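Local coordinates for choline/ethanolamine kinase family protein (Mesorhizobium loti, PDB 3DXQ), which probably transfers a phosphate to ethanolamine or a related small alcohol such as choline, at residues Asn57-Val70 with Ala113-Phe126. Numbering follows the deposited sequence.
Sequences NEAVAAREAAKAGV and AFRKLHGSGAVFPF
V70 presents its CG2 methyl to the last turns of helix 106-118, 3.7 Å from A113 O. Next, K116 runs extended beyond CG along the backbone of A68 and G69, and its NZ donates to G69 O at 3.2 Å. The nitrogen stands 39° out of the carbonyl plane, so the bond misses the lone pairs; R191 also donates to this oxygen. The positive phi of G69, together with the bonds from G69 N to A66 O and from V70 N to A65 O, forms the Schellman motif that ends helix 55-67. L117 CB then meets the same V70 methyl, CG2, at 3.9 Å. Beyond helix 106-118, S120 turns its CB to A68 CB, while its OG gives a bond to L117 O and accepts from A122 N at 3.1 Å, an ST turn that leads the chain back alongside helix 55-67. There E64, bent at chi2 (-75°), uses the anti lone pair of OE1 to take V123 N at 2.8 Å, with an N-H...O angle of 154°. F124 follows with A61 CB over one ring face but displaced toward the rim, 4.1 Å above its plane, and E64 CB at the ring edge. P125 and F126 close the row around N57, whose OD1 lies 3.3 Å from F126 CD2, while the ND2 of the same amide bonds to S200 O. The loop 119-126 thus packs along one side of helix 55-67, apparently the counterpart of helix C in protein kinases, and joins this N-lobe helix to the C-lobe in the kinase-like fold of the phosphotransferase family.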
# COMPACT_ATOMS: atom_id res chain seq x y z
N ASN A 57 -12.00 9.65 3.63
CA ASN A 57 -10.61 9.60 4.04
C ASN A 57 -9.70 9.91 2.87
O ASN A 57 -8.85 10.80 2.97
CB ASN A 57 -10.26 8.21 4.60
CG ASN A 57 -8.86 8.15 5.16
OD1 ASN A 57 -8.46 9.01 5.95
ND2 ASN A 57 -8.09 7.14 4.75
N GLU A 58 -9.90 9.20 1.77
CA GLU A 58 -9.06 9.34 0.58
C GLU A 58 -8.95 10.79 0.16
O GLU A 58 -7.86 11.25 -0.14
CB GLU A 58 -9.61 8.50 -0.58
CG GLU A 58 -8.66 8.37 -1.77
CD GLU A 58 -9.27 7.67 -2.94
OE1 GLU A 58 -10.48 7.38 -2.90
OE2 GLU A 58 -8.54 7.41 -3.91
N ALA A 59 -10.07 11.50 0.14
CA ALA A 59 -10.06 12.88 -0.34
C ALA A 59 -9.10 13.73 0.50
O ALA A 59 -8.24 14.43 -0.02
CB ALA A 59 -11.49 13.47 -0.35
N VAL A 60 -9.24 13.62 1.82
CA VAL A 60 -8.41 14.41 2.72
C VAL A 60 -6.96 13.99 2.61
O VAL A 60 -6.06 14.81 2.54
CB VAL A 60 -8.89 14.27 4.19
CG1 VAL A 60 -7.95 15.00 5.13
CG2 VAL A 60 -10.33 14.76 4.33
N ALA A 61 -6.75 12.69 2.58
CA ALA A 61 -5.43 12.12 2.50
C ALA A 61 -4.68 12.56 1.24
O ALA A 61 -3.54 13.02 1.33
CB ALA A 61 -5.50 10.59 2.59
N ALA A 62 -5.32 12.42 0.08
CA ALA A 62 -4.68 12.75 -1.19
C ALA A 62 -4.33 14.23 -1.23
O ALA A 62 -3.27 14.60 -1.72
CB ALA A 62 -5.56 12.38 -2.39
N ARG A 63 -5.22 15.09 -0.73
CA ARG A 63 -4.93 16.51 -0.74
C ARG A 63 -3.72 16.84 0.10
O ARG A 63 -2.89 17.62 -0.29
CB ARG A 63 -6.12 17.34 -0.29
CG ARG A 63 -7.23 17.42 -1.32
CD ARG A 63 -8.07 18.68 -1.15
NE ARG A 63 -9.21 18.71 -2.06
CZ ARG A 63 -10.36 18.07 -1.86
NH1 ARG A 63 -10.55 17.33 -0.77
NH2 ARG A 63 -11.33 18.17 -2.77
N GLU A 64 -3.61 16.19 1.25
CA GLU A 64 -2.45 16.38 2.13
C GLU A 64 -1.19 15.83 1.47
O GLU A 64 -0.14 16.49 1.47
CB GLU A 64 -2.70 15.73 3.50
CG GLU A 64 -3.70 16.51 4.37
CD GLU A 64 -3.10 17.78 4.96
OE1 GLU A 64 -2.36 17.67 5.96
OE2 GLU A 64 -3.40 18.89 4.46
N ALA A 65 -1.30 14.64 0.88
CA ALA A 65 -0.17 14.03 0.17
C ALA A 65 0.29 14.94 -0.97
O ALA A 65 1.48 15.11 -1.18
CB ALA A 65 -0.53 12.66 -0.35
N ALA A 66 -0.67 15.55 -1.67
CA ALA A 66 -0.37 16.48 -2.75
C ALA A 66 0.39 17.70 -2.24
O ALA A 66 1.37 18.13 -2.84
CB ALA A 66 -1.65 16.90 -3.45
N LYS A 67 -0.09 18.24 -1.11
CA LYS A 67 0.55 19.36 -0.43
C LYS A 67 1.97 19.02 -0.03
O LYS A 67 2.86 19.88 -0.08
CB LYS A 67 -0.23 19.75 0.84
CG LYS A 67 -1.28 20.85 0.68
CD LYS A 67 -1.73 21.42 2.05
CE LYS A 67 -0.56 21.94 2.92
NZ LYS A 67 -1.02 22.70 4.15
N ALA A 68 2.20 17.78 0.39
CA ALA A 68 3.53 17.33 0.76
C ALA A 68 4.43 17.04 -0.46
O ALA A 68 5.60 16.67 -0.28
CB ALA A 68 3.44 16.12 1.62
N GLY A 69 3.91 17.22 -1.67
CA GLY A 69 4.68 17.01 -2.91
C GLY A 69 4.94 15.55 -3.26
O GLY A 69 5.88 15.23 -3.98
N VAL A 70 4.12 14.65 -2.74
CA VAL A 70 4.32 13.22 -2.93
C VAL A 70 3.31 12.65 -3.89
O VAL A 70 3.62 11.75 -4.68
CB VAL A 70 4.27 12.49 -1.55
CG1 VAL A 70 4.08 11.03 -1.73
CG2 VAL A 70 5.53 12.75 -0.79
N ALA A 113 10.67 9.00 -1.76
CA ALA A 113 9.26 9.43 -1.75
C ALA A 113 8.68 9.25 -0.34
O ALA A 113 8.04 10.18 0.19
CB ALA A 113 8.44 8.66 -2.77
N PHE A 114 8.89 8.08 0.26
CA PHE A 114 8.42 7.87 1.62
C PHE A 114 9.04 8.92 2.55
O PHE A 114 8.37 9.47 3.42
CB PHE A 114 8.80 6.48 2.14
CG PHE A 114 7.98 5.36 1.56
CD1 PHE A 114 6.62 5.50 1.34
CD2 PHE A 114 8.56 4.13 1.32
CE1 PHE A 114 5.88 4.43 0.83
CE2 PHE A 114 7.82 3.07 0.82
CZ PHE A 114 6.48 3.22 0.58
N ARG A 115 10.32 9.18 2.36
CA ARG A 115 11.03 10.09 3.23
C ARG A 115 10.39 11.46 3.21
O ARG A 115 10.24 12.10 4.24
CB ARG A 115 12.48 10.21 2.80
CG ARG A 115 13.38 11.00 3.74
CD ARG A 115 14.79 10.78 3.30
NE ARG A 115 15.76 11.63 3.96
CZ ARG A 115 17.05 11.65 3.64
NH1 ARG A 115 17.53 10.86 2.68
NH2 ARG A 115 17.88 12.46 4.27
N LYS A 116 10.04 11.90 2.01
CA LYS A 116 9.39 13.18 1.81
C LYS A 116 8.03 13.16 2.48
O LYS A 116 7.65 14.14 3.15
CB LYS A 116 9.25 13.48 0.33
CG LYS A 116 8.97 14.96 0.04
CD LYS A 116 9.19 15.25 -1.45
CE LYS A 116 8.72 16.62 -1.86
NZ LYS A 116 8.64 16.64 -3.34
N LEU A 117 7.32 12.04 2.31
CA LEU A 117 5.98 11.88 2.87
C LEU A 117 5.99 11.93 4.36
O LEU A 117 5.32 12.76 4.95
CB LEU A 117 5.35 10.55 2.42
CG LEU A 117 4.00 10.17 3.05
CD1 LEU A 117 2.95 11.23 2.72
CD2 LEU A 117 3.54 8.76 2.64
N HIS A 118 6.73 11.01 4.97
CA HIS A 118 6.76 10.90 6.44
C HIS A 118 7.34 12.14 7.08
O HIS A 118 6.91 12.57 8.14
CB HIS A 118 7.56 9.68 6.86
CG HIS A 118 7.01 8.39 6.34
ND1 HIS A 118 7.77 7.25 6.21
CD2 HIS A 118 5.77 8.07 5.89
CE1 HIS A 118 7.02 6.28 5.72
NE2 HIS A 118 5.80 6.75 5.52
N GLY A 119 8.29 12.75 6.42
CA GLY A 119 8.89 13.99 6.90
C GLY A 119 8.10 15.23 6.62
O GLY A 119 8.55 16.32 6.98
N SER A 120 6.93 15.09 5.99
CA SER A 120 6.08 16.26 5.64
C SER A 120 5.19 16.74 6.79
O SER A 120 5.20 16.21 7.90
CB SER A 120 5.18 15.92 4.46
OG SER A 120 4.12 15.06 4.86
N GLY A 121 4.39 17.76 6.51
CA GLY A 121 3.43 18.25 7.48
C GLY A 121 2.06 17.62 7.25
O GLY A 121 1.10 17.98 7.94
N ALA A 122 1.98 16.70 6.30
CA ALA A 122 0.75 15.96 6.04
C ALA A 122 0.14 15.50 7.35
O ALA A 122 0.86 15.02 8.19
CB ALA A 122 1.04 14.75 5.16
N VAL A 123 -1.18 15.66 7.50
CA VAL A 123 -1.93 15.18 8.66
C VAL A 123 -3.08 14.31 8.16
O VAL A 123 -3.95 14.82 7.47
CB VAL A 123 -2.57 16.32 9.46
CG1 VAL A 123 -3.52 15.74 10.52
CG2 VAL A 123 -1.48 17.18 10.11
N PHE A 124 -3.06 13.02 8.50
CA PHE A 124 -4.12 12.09 8.11
C PHE A 124 -5.02 11.87 9.31
O PHE A 124 -4.53 11.68 10.42
CB PHE A 124 -3.59 10.75 7.59
CG PHE A 124 -2.71 10.85 6.35
CD1 PHE A 124 -2.77 11.93 5.48
CD2 PHE A 124 -1.87 9.77 6.01
CE1 PHE A 124 -1.98 11.96 4.31
CE2 PHE A 124 -1.09 9.79 4.87
CZ PHE A 124 -1.14 10.90 4.01
N PRO A 125 -6.35 11.85 9.10
CA PRO A 125 -7.31 11.83 10.21
C PRO A 125 -7.43 10.53 10.97
O PRO A 125 -7.80 10.54 12.13
CB PRO A 125 -8.65 12.11 9.52
CG PRO A 125 -8.47 11.58 8.15
CD PRO A 125 -7.04 11.83 7.79
N PHE A 126 -7.16 9.41 10.31
CA PHE A 126 -7.36 8.13 10.96
C PHE A 126 -6.06 7.43 11.31
O PHE A 126 -5.04 7.67 10.71
CB PHE A 126 -8.26 7.25 10.09
CG PHE A 126 -9.62 7.88 9.81
CD1 PHE A 126 -10.34 8.52 10.82
CD2 PHE A 126 -10.19 7.79 8.54
CE1 PHE A 126 -11.59 9.08 10.56
CE2 PHE A 126 -11.45 8.36 8.27
CZ PHE A 126 -12.14 8.99 9.28